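Side-chain contacts in SJCHGC06286 protein (Schistosoma japonicum, PDB 3QBR), which belongs to the Bcl-2 family of apoptosis regulators and probably binds the BH domains of partner proteins, here without its C-terminal membrane-associated part: residues L24-L29 with I50-V55; D71-F76 with L129-L134. One frame throughout, in Å; residues are numbered along the deposited sequence.

How the interactions relate
Both contacts are partly buried and lie on opposite sides of the chain's centre, about 19 Å apart between their centres. Interaction 1 is the more peripheral, a van der Waals meeting of an imidazole and aliphatic side chains between helix 17-31 and the linker running into helix 58-79; no hydrogen bond crosses it. Interaction 2 joins helix 58-79 further along to helix 119-137 and mixes apolar packing with a water bridge. They share no segment, yet they meet directly: Leu29 and Phe28 lie against Arg130, and Cys25 against Leu129. Helix 17-31 thus turns one side to the linker and another to helix 119-137, whose Arg130 reaches from there toward Asn73.

Interaction 1: residues L24-L29 with I50-V55; sequences LCHSFL and IDLTCV
Leu24 and Val55 mark the closer end of this contact, with their CA atoms 7.4 Å apart, and His26 and Leu52 the wider one, with CA atoms 9.1 Å apart. Residues 24-29 are continuous helix, while 50-55 is an irregular, fairly extended stretch that runs across the helix. No hydrogen bond crosses between the two, and all the close approaches are between side chains.

At the wider end His26 reaches out to the linker. Its CG lies anti to the carbonyl carbon (chi1 -65°), which carries the ring off the helix toward Ile50 and Leu52. The ring carbon CD2 of His26 meets the methyl CD2 of Leu52 at 3.9 Å, the two side chains crossing at about a right angle. Ile50 comes from the opposite direction, its CD1 ending 4.0 Å from NE2 of His26. Both methyls approach the imidazole obliquely. At the other end CG of Leu24 lies 4.4 Å from CG1 of Val55, a loose apolar touch. Val55 also leans on Gln20 and Thr23 of the same helix, and a weak hydrogen bond from Thr53 N to Thr23 OG1 adds a polar tie.

Leu24 packs further onto Ile61 and Ile62 of helix 58-79, and His26 onto Gln146 and Ile149 of helix 142-159. The linker also carries Cys54, seen in an interchain disulfide. The arrangement is that of an interhelical connection in the all-helical Bcl-2 fold: a linker that crosses over helix 17-31 before the chain enters helix 58-79.

Interaction 2: residues D71-F76 with L129-L134; sequences DFNQRF and LRILVL
Asn73 and Arg130 face each other through a water where helix 58-79 passes helix 119-137, which by the Asn-Trp-Gly-Arg sequence at its N-terminal end corresponds to the central helix of the Bcl-2 fold. The two short segments run at 73° to each other with axes 12.6 Å apart, and the nearest CA atoms, those of Asn73 and Ile131, are 9.5 Å apart. Side chains therefore have to span the gap.

Water 1 does the polar work. It donates to OD1 of Asn73 at 2.7 Å and accepts from NE of Arg130 at 2.9 Å, lying in the guanidinium plane at its edge. The arginine chain leaves the helix extended and then bends at chi3 (91°), which turns NE toward the water. ND2 of Asn73 stands 3.3 Å from NH2 of Arg130, but both are donors and do not bond; the amide and guanidinium planes are 46° apart. Leu134, one turn on, rests its CD1 over one face of the guanidinium. Beside this bridge Ile131 brings the apolar part: its CD1 slides past the amide, 4.0 Å from OD1 of Asn73, and obliquely meets the Phe72 ring at CE2, 4.5 Å away.

Around the site, Phe72 also packs on Ala124 and Ala127 of helix 119-137. The chain of another protein touches Phe72 and Phe76 with apolar side chains, and an aromatic side chain of that chain hydrogen-bonds to Asp71 OD2, consistent with a ligand groove beside helix 58-79. Arg130 is backed by Phe28 and Leu29 of helix 17-31, whereas Leu129, Leu132 and Val133 turn to helix 142-159.

Interaction 1: residues L24-L29 with I50-V55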
loop_
_atom_site.group_PDB
_atom_site.type_symbol
_atom_site.label_atom_id
_atom_site.label_comp_id
_atom_site.label_asym_id
_atom_site.label_seq_id
_atom_site.Cartn_x
_atom_site.Cartn_y
_atom_site.Cartn_z
ATOM N N LEU A 24 6.978 -0.690 -7.926
ATOM C CA LEU A 24 5.646 -1.301 -7.968
ATOM C C LEU A 24 4.608 -0.405 -7.323
ATOM O O LEU A 24 3.479 -0.303 -7.810
ATOM C CB LEU A 24 5.635 -2.638 -7.266
ATOM C CG LEU A 24 5.618 -3.864 -8.157
ATOM C CD1 LEU A 24 5.624 -5.104 -7.250
ATOM C CD2 LEU A 24 4.394 -3.828 -9.085
ATOM N N CYS A 25 4.994 0.244 -6.225
ATOM C CA CYS A 25 4.076 1.149 -5.553
ATOM C C CYS A 25 3.671 2.285 -6.447
ATOM O O CYS A 25 2.471 2.513 -6.617
ATOM C CB CYS A 25 4.668 1.714 -4.271
ATOM S SG CYS A 25 4.825 0.455 -3.055
ATOM N N HIS A 26 4.662 3.006 -6.993
ATOM C CA HIS A 26 4.386 4.047 -8.003
ATOM C C HIS A 26 3.432 3.572 -9.126
ATOM O O HIS A 26 2.347 4.126 -9.302
ATOM C CB HIS A 26 5.685 4.631 -8.569
ATOM C CG HIS A 26 6.500 5.371 -7.558
ATOM N ND1 HIS A 26 6.058 6.526 -6.947
ATOM C CD2 HIS A 26 7.725 5.125 -7.043
ATOM C CE1 HIS A 26 6.975 6.958 -6.100
ATOM N NE2 HIS A 26 7.999 6.127 -6.142
ATOM N N SER A 27 3.800 2.526 -9.853
ATOM C CA SER A 27 2.951 2.058 -10.942
ATOM C C SER A 27 1.569 1.754 -10.445
ATOM O O SER A 27 0.587 2.174 -11.047
ATOM C CB SER A 27 3.506 0.793 -11.586
ATOM O OG SER A 27 4.875 0.953 -11.870
ATOM N N PHE A 28 1.488 0.982 -9.369
ATOM C CA PHE A 28 0.195 0.550 -8.856
ATOM C C PHE A 28 -0.673 1.755 -8.506
ATOM O O PHE A 28 -1.828 1.806 -8.875
ATOM C CB PHE A 28 0.340 -0.402 -7.660
ATOM C CG PHE A 28 -0.888 -0.458 -6.792
ATOM C CD1 PHE A 28 -2.026 -1.118 -7.227
ATOM C CD2 PHE A 28 -0.915 0.178 -5.555
ATOM C CE1 PHE A 28 -3.165 -1.161 -6.431
ATOM C CE2 PHE A 28 -2.046 0.140 -4.770
ATOM C CZ PHE A 28 -3.174 -0.534 -5.211
ATOM N N LEU A 29 -0.110 2.732 -7.815
ATOM C CA LEU A 29 -0.831 3.977 -7.596
ATOM C C LEU A 29 -1.218 4.725 -8.904
ATOM O O LEU A 29 -2.313 5.289 -9.013
ATOM C CB LEU A 29 -0.055 4.891 -6.649
ATOM C CG LEU A 29 0.268 4.346 -5.257
ATOM C CD1 LEU A 29 1.325 5.244 -4.563
ATOM C CD2 LEU A 29 -1.011 4.148 -4.382
ATOM N N ILE A 50 13.034 10.637 -9.159
ATOM C CA ILE A 50 13.587 9.518 -8.428
ATOM C C ILE A 50 13.758 8.317 -9.339
ATOM O O ILE A 50 13.212 8.267 -10.452
ATOM C CB ILE A 50 12.732 9.146 -7.194
ATOM C CG1 ILE A 50 11.281 8.875 -7.601
ATOM C CG2 ILE A 50 12.836 10.224 -6.134
ATOM C CD1 ILE A 50 11.099 7.541 -8.277
ATOM N N ASP A 51 14.520 7.353 -8.836
ATOM C CA ASP A 51 14.958 6.199 -9.603
ATOM C C ASP A 51 13.864 5.127 -9.736
ATOM O O ASP A 51 13.074 4.893 -8.819
ATOM C CB ASP A 51 16.241 5.613 -8.986
ATOM C CG ASP A 51 17.108 4.886 -10.008
ATOM O OD1 ASP A 51 16.812 4.956 -11.223
ATOM O OD2 ASP A 51 18.093 4.241 -9.597
ATOM N N LEU A 52 13.827 4.498 -10.904
ATOM C CA LEU A 52 12.943 3.376 -11.172
ATOM C C LEU A 52 13.687 2.321 -12.008
ATOM O O LEU A 52 14.404 2.651 -12.971
ATOM C CB LEU A 52 11.687 3.847 -11.907
ATOM C CG LEU A 52 10.959 5.042 -11.272
ATOM C CD1 LEU A 52 10.126 5.797 -12.318
ATOM C CD2 LEU A 52 10.100 4.606 -10.051
ATOM N N THR A 53 13.542 1.057 -11.624
ATOM C CA THR A 53 13.984 -0.021 -12.484
ATOM C C THR A 53 12.805 -0.579 -13.242
ATOM O O THR A 53 11.709 -0.027 -13.237
ATOM C CB THR A 53 14.615 -1.165 -11.700
ATOM O OG1 THR A 53 13.623 -1.753 -10.854
ATOM C CG2 THR A 53 15.757 -0.645 -10.860
ATOM N N CYS A 54 13.055 -1.688 -13.902
ATOM C CA CYS A 54 12.027 -2.408 -14.603
ATOM C C CYS A 54 11.757 -3.647 -13.759
ATOM O O CYS A 54 12.680 -4.381 -13.399
ATOM C CB CYS A 54 12.519 -2.761 -16.018
ATOM S SG CYS A 54 11.785 -4.224 -16.798
ATOM N N VAL A 55 10.491 -3.867 -13.432
ATOM C CA VAL A 55 10.091 -5.016 -12.621
ATOM C C VAL A 55 9.705 -6.177 -13.524
ATOM O O VAL A 55 8.944 -5.998 -14.476
ATOM C CB VAL A 55 8.901 -4.664 -11.691
ATOM C CG1 VAL A 55 8.428 -5.898 -10.914
ATOM C CG2 VAL A 55 9.289 -3.515 -10.744
#

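Interaction 2: residues D71-F76 with L129-L134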
loop_
_atom_site.group_PDB
_atom_site.type_symbol
_atom_site.label_atom_id
_atom_site.label_comp_id
_atom_site.label_asym_id
_atom_site.label_seq_id
_atom_site.Cartn_x
_atom_site.Cartn_y
_atom_site.Cartn_z
ATOM N N ASP A 71 -10.855 -6.706 -4.540
ATOM C CA ASP A 71 -11.432 -7.601 -3.547
ATOM C C ASP A 71 -11.431 -6.887 -2.219
ATOM O O ASP A 71 -12.445 -6.864 -1.520
ATOM C CB ASP A 71 -10.625 -8.894 -3.423
ATOM C CG ASP A 71 -10.792 -9.824 -4.627
ATOM O OD1 ASP A 71 -11.841 -9.770 -5.313
ATOM O OD2 ASP A 71 -9.863 -10.628 -4.874
ATOM N N PHE A 72 -10.293 -6.287 -1.880
ATOM C CA PHE A 72 -10.149 -5.612 -0.596
ATOM C C PHE A 72 -11.110 -4.440 -0.444
ATOM O O PHE A 72 -11.736 -4.289 0.596
ATOM C CB PHE A 72 -8.699 -5.147 -0.376
ATOM C CG PHE A 72 -8.487 -4.373 0.889
ATOM C CD1 PHE A 72 -7.823 -4.942 1.957
ATOM C CD2 PHE A 72 -8.921 -3.069 1.001
ATOM C CE1 PHE A 72 -7.607 -4.238 3.133
ATOM C CE2 PHE A 72 -8.704 -2.338 2.185
ATOM C CZ PHE A 72 -8.042 -2.926 3.245
ATOM N N ASN A 73 -11.219 -3.596 -1.470
ATOM C CA ASN A 73 -12.015 -2.378 -1.341
ATOM C C ASN A 73 -13.467 -2.735 -1.122
ATOM O O ASN A 73 -14.114 -2.272 -0.190
ATOM C CB ASN A 73 -11.878 -1.491 -2.588
ATOM C CG ASN A 73 -10.597 -0.670 -2.586
ATOM O OD1 ASN A 73 -9.965 -0.476 -1.552
ATOM N ND2 ASN A 73 -10.205 -0.194 -3.758
ATOM N N GLN A 74 -13.962 -3.582 -1.998
ATOM C CA GLN A 74 -15.337 -4.043 -1.944
ATOM C C GLN A 74 -15.742 -4.571 -0.533
ATOM O O GLN A 74 -16.846 -4.295 -0.061
ATOM C CB GLN A 74 -15.574 -5.032 -3.098
ATOM C CG GLN A 74 -16.787 -5.879 -2.986
ATOM C CD GLN A 74 -16.572 -7.045 -2.049
ATOM O OE1 GLN A 74 -15.570 -7.773 -2.144
ATOM N NE2 GLN A 74 -17.520 -7.236 -1.131
ATOM N N ARG A 75 -14.835 -5.259 0.158
ATOM C CA ARG A 75 -15.081 -5.702 1.543
ATOM C C ARG A 75 -14.962 -4.601 2.606
ATOM O O ARG A 75 -15.664 -4.633 3.605
ATOM C CB ARG A 75 -14.163 -6.883 1.931
ATOM C CG ARG A 75 -14.398 -8.119 1.092
ATOM C CD ARG A 75 -13.271 -9.154 1.186
ATOM N NE ARG A 75 -13.241 -10.007 -0.010
ATOM C CZ ARG A 75 -12.830 -11.273 -0.043
ATOM N NH1 ARG A 75 -12.423 -11.874 1.064
ATOM N NH2 ARG A 75 -12.845 -11.948 -1.187
ATOM N N PHE A 76 -14.068 -3.643 2.401
ATOM C CA PHE A 76 -13.732 -2.676 3.439
ATOM C C PHE A 76 -14.756 -1.549 3.507
ATOM O O PHE A 76 -14.932 -0.910 4.547
ATOM C CB PHE A 76 -12.325 -2.135 3.182
ATOM C CG PHE A 76 -11.990 -0.871 3.931
ATOM C CD1 PHE A 76 -11.001 -0.868 4.906
ATOM C CD2 PHE A 76 -12.635 0.321 3.640
ATOM C CE1 PHE A 76 -10.667 0.298 5.587
ATOM C CE2 PHE A 76 -12.312 1.489 4.322
ATOM C CZ PHE A 76 -11.325 1.478 5.286
ATOM N N LEU A 129 -2.290 1.852 1.597
ATOM C CA LEU A 129 -1.375 2.904 1.123
ATOM C C LEU A 129 -2.053 3.764 0.038
ATOM O O LEU A 129 -1.971 4.988 0.065
ATOM C CB LEU A 129 -0.085 2.278 0.600
ATOM C CG LEU A 129 0.955 3.142 -0.114
ATOM C CD1 LEU A 129 1.717 4.096 0.840
ATOM C CD2 LEU A 129 1.917 2.204 -0.860
ATOM N N ARG A 130 -2.767 3.113 -0.877
ATOM C CA ARG A 130 -3.569 3.810 -1.891
ATOM C C ARG A 130 -4.556 4.791 -1.275
ATOM O O ARG A 130 -4.698 5.932 -1.725
ATOM C CB ARG A 130 -4.361 2.803 -2.717
ATOM C CG ARG A 130 -4.990 3.403 -3.926
ATOM C CD ARG A 130 -5.789 2.375 -4.723
ATOM N NE ARG A 130 -7.152 2.414 -4.227
ATOM C CZ ARG A 130 -8.169 2.965 -4.873
ATOM N NH1 ARG A 130 -7.992 3.482 -6.081
ATOM N NH2 ARG A 130 -9.370 2.974 -4.318
ATOM N N ILE A 131 -5.246 4.316 -0.245
ATOM C CA ILE A 131 -6.311 5.058 0.401
ATOM C C ILE A 131 -5.729 6.290 1.075
ATOM O O ILE A 131 -6.260 7.386 0.941
ATOM C CB ILE A 131 -7.072 4.136 1.391
ATOM C CG1 ILE A 131 -8.159 3.372 0.638
ATOM C CG2 ILE A 131 -7.647 4.920 2.563
ATOM C CD1 ILE A 131 -8.521 2.041 1.267
ATOM N N LEU A 132 -4.613 6.108 1.765
ATOM C CA LEU A 132 -3.900 7.219 2.379
ATOM C C LEU A 132 -3.443 8.230 1.348
ATOM O O LEU A 132 -3.645 9.435 1.527
ATOM C CB LEU A 132 -2.679 6.711 3.149
ATOM C CG LEU A 132 -2.988 5.817 4.360
ATOM C CD1 LEU A 132 -1.767 5.542 5.210
ATOM C CD2 LEU A 132 -4.045 6.479 5.214
ATOM N N VAL A 133 -2.805 7.731 0.283
ATOM C CA VAL A 133 -2.232 8.572 -0.767
ATOM C C VAL A 133 -3.326 9.407 -1.452
ATOM O O VAL A 133 -3.198 10.625 -1.607
ATOM C CB VAL A 133 -1.414 7.731 -1.801
ATOM C CG1 VAL A 133 -1.276 8.484 -3.188
ATOM C CG2 VAL A 133 -0.050 7.332 -1.202
ATOM N N LEU A 134 -4.410 8.752 -1.831
ATOM C CA LEU A 134 -5.543 9.456 -2.415
ATOM C C LEU A 134 -6.182 10.497 -1.489
ATOM O O LEU A 134 -6.723 11.498 -1.961
ATOM C CB LEU A 134 -6.584 8.453 -2.868
ATOM C CG LEU A 134 -6.086 7.611 -4.033
ATOM C CD1 LEU A 134 -7.126 6.545 -4.429
ATOM C CD2 LEU A 134 -5.722 8.525 -5.202
HETATM O O HOH W 1 -7.571 0.783 -1.881
#